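PDB 5UUS: possible sortase-like protein from Corynebacterium diphtheriae, which is probably a membrane-associated class E sortase, a cysteine transpeptidase of the family that cuts sorting signals and joins proteins to the cell wall or to one another. Local coordinates for residues T61-Y73 / F85-F98. Numbering follows the deposited sequence.
Sequences TTDADLEAGPGHY and FAVAGHRVGKGAPF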
ATOM      1  N   THR A  61       4.147 -14.200  -1.806  1.00 45.46           N
ATOM      2  CA  THR A  61       5.440 -13.537  -1.615  1.00 43.82           C
ATOM      3  C   THR A  61       6.616 -14.499  -1.708  1.00 50.76           C
ATOM      4  O   THR A  61       7.669 -14.250  -1.120  1.00 51.09           O
ATOM      5  CB  THR A  61       5.513 -12.805  -0.249  1.00 47.37           C
ATOM      6  OG1 THR A  61       5.095 -13.680   0.795  1.00 49.13           O
ATOM      7  CG2 THR A  61       4.623 -11.607  -0.232  1.00 37.76           C
ATOM      8  N   THR A  62       6.452 -15.595  -2.440  1.00 50.11           N
ATOM      9  CA  THR A  62       7.566 -16.500  -2.679  1.00 54.24           C
ATOM     10  C   THR A  62       8.573 -15.817  -3.597  1.00 56.08           C
ATOM     11  O   THR A  62       8.276 -14.795  -4.225  1.00 52.29           O
ATOM     12  CB  THR A  62       7.126 -17.825  -3.326  1.00 53.91           C
ATOM     13  OG1 THR A  62       6.808 -17.590  -4.704  1.00 57.54           O
ATOM     14  CG2 THR A  62       5.921 -18.408  -2.599  1.00 53.14           C
ATOM     15  N   ASP A  63       9.765 -16.399  -3.679  1.00 62.29           N
ATOM     16  CA  ASP A  63      10.824 -15.863  -4.518  1.00 63.75           C
ATOM     17  C   ASP A  63      10.348 -15.764  -5.952  1.00 61.26           C
ATOM     18  O   ASP A  63      10.594 -14.769  -6.633  1.00 62.60           O
ATOM     19  CB  ASP A  63      12.074 -16.739  -4.415  1.00 72.67           C
ATOM     20  CG  ASP A  63      12.544 -16.911  -2.974  1.00 85.17           C
ATOM     21  OD1 ASP A  63      12.386 -15.962  -2.173  1.00 87.53           O
ATOM     22  OD2 ASP A  63      13.066 -17.996  -2.641  1.00 92.10           O
ATOM     23  N   ALA A  64       9.625 -16.786  -6.396  1.00 60.20           N
ATOM     24  CA  ALA A  64       9.091 -16.815  -7.746  1.00 59.95           C
ATOM     25  C   ALA A  64       8.073 -15.695  -7.987  1.00 60.43           C
ATOM     26  O   ALA A  64       8.051 -15.085  -9.069  1.00 57.73           O
ATOM     27  CB  ALA A  64       8.466 -18.173  -8.022  1.00 60.47           C
ATOM     28  N   ASP A  65       7.226 -15.434  -6.986  1.00 54.46           N
ATOM     29  CA  ASP A  65       6.233 -14.361  -7.077  1.00 53.36           C
ATOM     30  C   ASP A  65       6.863 -12.970  -7.189  1.00 59.55           C
ATOM     31  O   ASP A  65       6.336 -12.099  -7.888  1.00 65.92           O
ATOM     32  CB  ASP A  65       5.315 -14.377  -5.855  1.00 49.06           C
ATOM     33  CG  ASP A  65       4.487 -15.657  -5.750  1.00 50.98           C
ATOM     34  OD1 ASP A  65       4.008 -16.162  -6.781  1.00 50.51           O
ATOM     35  OD2 ASP A  65       4.312 -16.147  -4.620  1.00 57.12           O
ATOM     36  N   LEU A  66       7.973 -12.763  -6.474  1.00 49.08           N
ATOM     37  CA  LEU A  66       8.586 -11.445  -6.359  1.00 51.17           C
ATOM     38  C   LEU A  66       9.500 -11.174  -7.535  1.00 61.89           C
ATOM     39  O   LEU A  66      10.216 -10.185  -7.546  1.00 57.18           O
ATOM     40  CB  LEU A  66       9.381 -11.326  -5.052  1.00 55.67           C
ATOM     41  CG  LEU A  66       8.553 -11.510  -3.769  1.00 57.57           C
ATOM     42  CD1 LEU A  66       9.388 -11.283  -2.526  1.00 60.48           C
ATOM     43  CD2 LEU A  66       7.388 -10.569  -3.777  1.00 56.23           C
ATOM     44  N   GLU A  67       9.476 -12.068  -8.520  1.00 73.30           N
ATOM     45  CA  GLU A  67      10.420 -12.022  -9.626  1.00 80.98           C
ATOM     46  C   GLU A  67      10.130 -10.889 -10.604  1.00 77.50           C
ATOM     47  O   GLU A  67      11.049 -10.233 -11.081  1.00 86.02           O
ATOM     48  CB  GLU A  67      10.427 -13.361 -10.371  1.00 93.97           C
ATOM     49  CG  GLU A  67      11.546 -13.504 -11.396  1.00105.57           C
ATOM     50  CD  GLU A  67      12.931 -13.528 -10.763  1.00115.49           C
ATOM     51  OE1 GLU A  67      13.028 -13.805  -9.546  1.00118.44           O
ATOM     52  OE2 GLU A  67      13.921 -13.272 -11.483  1.00119.40           O
ATOM     53  N   ALA A  68       8.865 -10.641 -10.898  1.00 69.43           N
ATOM     54  CA  ALA A  68       8.518  -9.621 -11.883  1.00 68.84           C
ATOM     55  C   ALA A  68       7.925  -8.352 -11.267  1.00 74.02           C
ATOM     56  O   ALA A  68       7.507  -7.441 -11.992  1.00 79.80           O
ATOM     57  CB  ALA A  68       7.549 -10.199 -12.897  1.00 70.72           C
ATOM     58  N   GLY A  69       7.866  -8.291  -9.937  1.00 69.70           N
ATOM     59  CA  GLY A  69       7.271  -7.142  -9.256  1.00 58.51           C
ATOM     60  C   GLY A  69       6.792  -7.476  -7.853  1.00 49.70           C
ATOM     61  O   GLY A  69       7.098  -8.552  -7.325  1.00 49.98           O
ATOM     62  N   PRO A  70       6.040  -6.561  -7.228  1.00 42.07           N
ATOM     63  CA  PRO A  70       5.614  -6.825  -5.848  1.00 41.07           C
ATOM     64  C   PRO A  70       4.673  -8.027  -5.743  1.00 48.77           C
ATOM     65  O   PRO A  70       3.947  -8.340  -6.701  1.00 47.43           O
ATOM     66  CB  PRO A  70       4.900  -5.536  -5.447  1.00 45.85           C
ATOM     67  CG  PRO A  70       5.390  -4.508  -6.409  1.00 44.81           C
ATOM     68  CD  PRO A  70       5.668  -5.209  -7.675  1.00 42.61           C
ATOM     69  N   GLY A  71       4.694  -8.696  -4.592  1.00 43.84           N
ATOM     70  CA  GLY A  71       3.734  -9.750  -4.293  1.00 46.85           C
ATOM     71  C   GLY A  71       2.933  -9.394  -3.048  1.00 44.41           C
ATOM     72  O   GLY A  71       3.465  -8.774  -2.126  1.00 40.84           O
ATOM     73  N   HIS A  72       1.662  -9.792  -3.018  1.00 45.44           N
ATOM     74  CA  HIS A  72       0.778  -9.597  -1.863  1.00 40.45           C
ATOM     75  C   HIS A  72       1.006 -10.681  -0.807  1.00 37.90           C
ATOM     76  O   HIS A  72       1.006 -11.857  -1.135  1.00 38.34           O
ATOM     77  CB  HIS A  72      -0.690  -9.598  -2.333  1.00 38.09           C
ATOM     78  CG  HIS A  72      -1.703  -9.505  -1.231  1.00 37.31           C
ATOM     79  ND1 HIS A  72      -2.676 -10.467  -1.036  1.00 41.75           N
ATOM     80  CD2 HIS A  72      -1.919  -8.554  -0.285  1.00 40.05           C
ATOM     81  CE1 HIS A  72      -3.441 -10.117  -0.011  1.00 39.68           C
ATOM     82  NE2 HIS A  72      -3.001  -8.963   0.465  1.00 38.16           N
ATOM     83  N   TYR A  73       1.237 -10.292   0.459  1.00 36.21           N
ATOM     84  CA  TYR A  73       1.223 -11.251   1.558  1.00 35.36           C
ATOM     85  C   TYR A  73      -0.183 -11.887   1.680  1.00 40.72           C
ATOM     86  O   TYR A  73      -1.154 -11.210   2.000  1.00 41.09           O
ATOM     87  CB  TYR A  73       1.606 -10.586   2.885  1.00 38.47           C
ATOM     88  CG  TYR A  73       3.064 -10.122   3.003  1.00 34.48           C
ATOM     89  CD1 TYR A  73       4.042 -10.966   3.517  1.00 38.00           C
ATOM     90  CD2 TYR A  73       3.424  -8.842   2.655  1.00 35.42           C
ATOM     91  CE1 TYR A  73       5.373 -10.533   3.661  1.00 35.71           C
ATOM     92  CE2 TYR A  73       4.760  -8.391   2.777  1.00 36.42           C
ATOM     93  CZ  TYR A  73       5.719  -9.247   3.292  1.00 36.20           C
ATOM     94  OH  TYR A  73       7.022  -8.796   3.424  1.00 43.74           O
ATOM     95  N   PHE A  85      -3.328  -3.811   3.704  1.00 34.59           N
ATOM     96  CA  PHE A  85      -3.023  -4.440   2.422  1.00 35.75           C
ATOM     97  C   PHE A  85      -1.482  -4.396   2.259  1.00 34.32           C
ATOM     98  O   PHE A  85      -0.931  -3.336   2.000  1.00 34.67           O
ATOM     99  CB  PHE A  85      -3.759  -3.707   1.295  1.00 34.02           C
ATOM    100  CG  PHE A  85      -3.194  -3.960  -0.077  1.00 39.07           C
ATOM    101  CD1 PHE A  85      -3.170  -5.244  -0.609  1.00 40.28           C
ATOM    102  CD2 PHE A  85      -2.698  -2.904  -0.849  1.00 33.46           C
ATOM    103  CE1 PHE A  85      -2.623  -5.489  -1.880  1.00 42.38           C
ATOM    104  CE2 PHE A  85      -2.160  -3.143  -2.126  1.00 35.53           C
ATOM    105  CZ  PHE A  85      -2.117  -4.445  -2.631  1.00 37.57           C
ATOM    106  N   ALA A  86      -0.806  -5.536   2.441  1.00 35.31           N
ATOM    107  CA  ALA A  86       0.662  -5.587   2.493  1.00 38.75           C
ATOM    108  C   ALA A  86       1.288  -6.281   1.282  1.00 39.84           C
ATOM    109  O   ALA A  86       0.808  -7.326   0.830  1.00 35.72           O
ATOM    110  CB  ALA A  86       1.125  -6.288   3.780  1.00 37.90           C
ATOM    111  N   VAL A  87       2.361  -5.687   0.761  1.00 35.87           N
ATOM    112  CA  VAL A  87       3.100  -6.267  -0.347  1.00 33.26           C
ATOM    113  C   VAL A  87       4.605  -6.190  -0.079  1.00 36.29           C
ATOM    114  O   VAL A  87       5.087  -5.280   0.619  1.00 41.06           O
ATOM    115  CB  VAL A  87       2.790  -5.567  -1.700  1.00 45.24           C
ATOM    116  CG1 VAL A  87       1.305  -5.703  -2.067  1.00 45.71           C
ATOM    117  CG2 VAL A  87       3.206  -4.108  -1.658  1.00 42.68           C
ATOM    118  N   ALA A  88       5.324  -7.154  -0.638  1.00 34.62           N
ATOM    119  CA  ALA A  88       6.779  -7.215  -0.597  1.00 38.32           C
ATOM    120  C   ALA A  88       7.287  -6.949  -2.004  1.00 42.85           C
ATOM    121  O   ALA A  88       6.599  -7.245  -2.970  1.00 39.35           O
ATOM    122  CB  ALA A  88       7.261  -8.594  -0.105  1.00 40.91           C
ATOM    123  N   GLY A  89       8.504  -6.443  -2.130  1.00 38.66           N
ATOM    124  CA  GLY A  89       9.094  -6.273  -3.440  1.00 41.31           C
ATOM    125  C   GLY A  89      10.602  -6.143  -3.320  1.00 47.05           C
ATOM    126  O   GLY A  89      11.129  -5.746  -2.270  1.00 48.03           O
ATOM    127  N   HIS A  90      11.293  -6.489  -4.396  1.00 42.75           N
ATOM    128  CA  HIS A  90      12.746  -6.391  -4.438  1.00 45.68           C
ATOM    129  C   HIS A  90      13.195  -4.953  -4.525  1.00 50.41           C
ATOM    130  O   HIS A  90      12.446  -4.060  -4.971  1.00 44.26           O
ATOM    131  CB  HIS A  90      13.302  -7.200  -5.603  1.00 49.48           C
ATOM    132  CG  HIS A  90      13.262  -8.671  -5.353  1.00 59.92           C
ATOM    133  ND1 HIS A  90      12.903  -9.586  -6.319  1.00 63.24           N
ATOM    134  CD2 HIS A  90      13.512  -9.385  -4.231  1.00 64.18           C
ATOM    135  CE1 HIS A  90      12.950 -10.804  -5.806  1.00 62.85           C
ATOM    136  NE2 HIS A  90      13.306 -10.708  -4.537  1.00 62.19           N
ATOM    137  N   ARG A  91      14.422  -4.753  -4.058  1.00 57.04           N
ATOM    138  CA  ARG A  91      15.055  -3.450  -3.973  1.00 56.34           C
ATOM    139  C   ARG A  91      16.144  -3.327  -5.009  1.00 58.72           C
ATOM    140  O   ARG A  91      16.345  -2.267  -5.575  1.00 58.34           O
ATOM    141  CB  ARG A  91      15.650  -3.247  -2.592  1.00 58.65           C
ATOM    142  CG  ARG A  91      16.451  -1.998  -2.480  1.00 61.33           C
ATOM    143  CD  ARG A  91      16.259  -1.457  -1.145  1.00 51.43           C
ATOM    144  NE  ARG A  91      16.787  -0.117  -1.009  1.00 51.39           N
ATOM    145  CZ  ARG A  91      16.995   0.432   0.170  1.00 53.71           C
ATOM    146  NH1 ARG A  91      16.710  -0.279   1.262  1.00 47.29           N
ATOM    147  NH2 ARG A  91      17.482   1.663   0.267  1.00 62.07           N
ATOM    148  N   VAL A  92      16.850  -4.426  -5.245  1.00 63.27           N
ATOM    149  CA  VAL A  92      17.986  -4.420  -6.160  1.00 73.30           C
ATOM    150  C   VAL A  92      17.678  -5.224  -7.416  1.00 77.42           C
ATOM    151  O   VAL A  92      16.868  -6.157  -7.399  1.00 75.23           O
ATOM    152  CB  VAL A  92      19.269  -4.978  -5.494  1.00 74.28           C
ATOM    153  CG1 VAL A  92      19.743  -4.040  -4.406  1.00 71.09           C
ATOM    154  CG2 VAL A  92      19.025  -6.366  -4.934  1.00 73.71           C
ATOM    155  N   GLY A  93      18.322  -4.842  -8.510  1.00 82.01           N
ATOM    156  CA  GLY A  93      18.107  -5.509  -9.778  1.00 93.05           C
ATOM    157  C   GLY A  93      17.550  -4.540 -10.793  1.00100.08           C
ATOM    158  O   GLY A  93      17.002  -3.491 -10.426  1.00 97.32           O
ATOM    159  N   LYS A  94      17.704  -4.880 -12.070  1.00106.64           N
ATOM    160  CA  LYS A  94      17.162  -4.057 -13.142  1.00108.44           C
ATOM    161  C   LYS A  94      15.641  -4.133 -13.097  1.00100.74           C
ATOM    162  O   LYS A  94      15.054  -5.188 -13.345  1.00 99.66           O
ATOM    163  CB  LYS A  94      17.694  -4.506 -14.511  1.00114.00           C
ATOM    164  CG  LYS A  94      17.759  -3.390 -15.555  1.00118.30           C
ATOM    165  CD  LYS A  94      18.313  -3.893 -16.887  1.00123.50           C
ATOM    166  CE  LYS A  94      18.520  -2.757 -17.890  1.00125.69           C
ATOM    167  NZ  LYS A  94      19.694  -1.891 -17.578  1.00126.82           N
ATOM    168  N   GLY A  95      15.011  -3.016 -12.751  1.00 94.82           N
ATOM    169  CA  GLY A  95      13.563  -2.950 -12.681  1.00 87.85           C
ATOM    170  C   GLY A  95      12.957  -3.405 -11.365  1.00 78.73           C
ATOM    171  O   GLY A  95      11.775  -3.733 -11.319  1.00 74.47           O
ATOM    172  N   ALA A  96      13.757  -3.441 -10.299  1.00 71.16           N
ATOM    173  CA  ALA A  96      13.225  -3.716  -8.962  1.00 61.67           C
ATOM    174  C   ALA A  96      12.256  -2.606  -8.617  1.00 56.60           C
ATOM    175  O   ALA A  96      12.563  -1.446  -8.854  1.00 62.49           O
ATOM    176  CB  ALA A  96      14.334  -3.802  -7.923  1.00 58.92           C
ATOM    177  N   PRO A  97      11.086  -2.949  -8.051  1.00 54.30           N
ATOM    178  CA  PRO A  97      10.082  -1.905  -7.842  1.00 47.63           C
ATOM    179  C   PRO A  97      10.377  -1.011  -6.655  1.00 47.87           C
ATOM    180  O   PRO A  97       9.895   0.117  -6.667  1.00 47.19           O
ATOM    181  CB  PRO A  97       8.788  -2.707  -7.584  1.00 47.43           C
ATOM    182  CG  PRO A  97       9.288  -3.931  -6.867  1.00 46.31           C
ATOM    183  CD  PRO A  97      10.605  -4.266  -7.583  1.00 51.01           C
ATOM    184  N   PHE A  98      11.098  -1.496  -5.640  1.00 45.35           N
ATOM    185  CA  PHE A  98      11.096  -0.783  -4.351  1.00 44.97           C
ATOM    186  C   PHE A  98      12.469  -0.228  -3.970  1.00 46.83           C
ATOM    187  O   PHE A  98      12.764  -0.084  -2.795  1.00 51.34           O
ATOM    188  CB  PHE A  98      10.590  -1.697  -3.210  1.00 41.32           C
ATOM    189  CG  PHE A  98       9.094  -1.979  -3.237  1.00 43.50           C
ATOM    190  CD1 PHE A  98       8.223  -1.202  -3.996  1.00 40.62           C
ATOM    191  CD2 PHE A  98       8.562  -3.004  -2.456  1.00 42.47           C
ATOM    192  CE1 PHE A  98       6.828  -1.485  -4.007  1.00 41.04           C
ATOM    193  CE2 PHE A  98       7.188  -3.281  -2.445  1.00 40.06           C
ATOM    194  CZ  PHE A  98       6.320  -2.532  -3.222  1.00 40.89           C
TER
HETATM  195  O   HOH W   1      10.009  -7.413  -6.605  1.00 49.36           O
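A88 meets 61-73 with both its backbone and its methyl group. Its N and O pair with G71, N of A88 giving to O of G71 at 2.9 Å and N of G71 giving back to O of A88, while its CB sits 3.5 Å from Y73 OH and also touches T61 CG2 and L66 CD1. The Y73 ring runs alongside strand 83-88, with CD2 beside A86 CB at 3.6 Å and its edge turned to the A86-V87 peptide; T61 CG2 rests over one face, and the hydroxyl goes on to hydrogen-bond T193. On the side of the sheet where V87 lies, P70 fits its ring against P97 and F98, CG standing 3.9 Å from F98 CZ, with F55 and M44 beside it. This is the antiparallel pairing of 71-72 with 83-88 in the sortase beta-barrel, and 83-88 leads directly into the loop bearing H90, the predicted catalytic histidine. L66 lies against that imidazole, its CB packed over a face of the H90 ring, 4.1 Å from the centroid. With CG anti to the carbonyl carbon (chi1 -60°), L66 CD2 reaches back to within 3.5 Å of A88 O. The carbonyl O of L66 is 3.0 Å from H90 ND1, and a water 2.9 Å from L66 O accepts a hydrogen bond from H90 N.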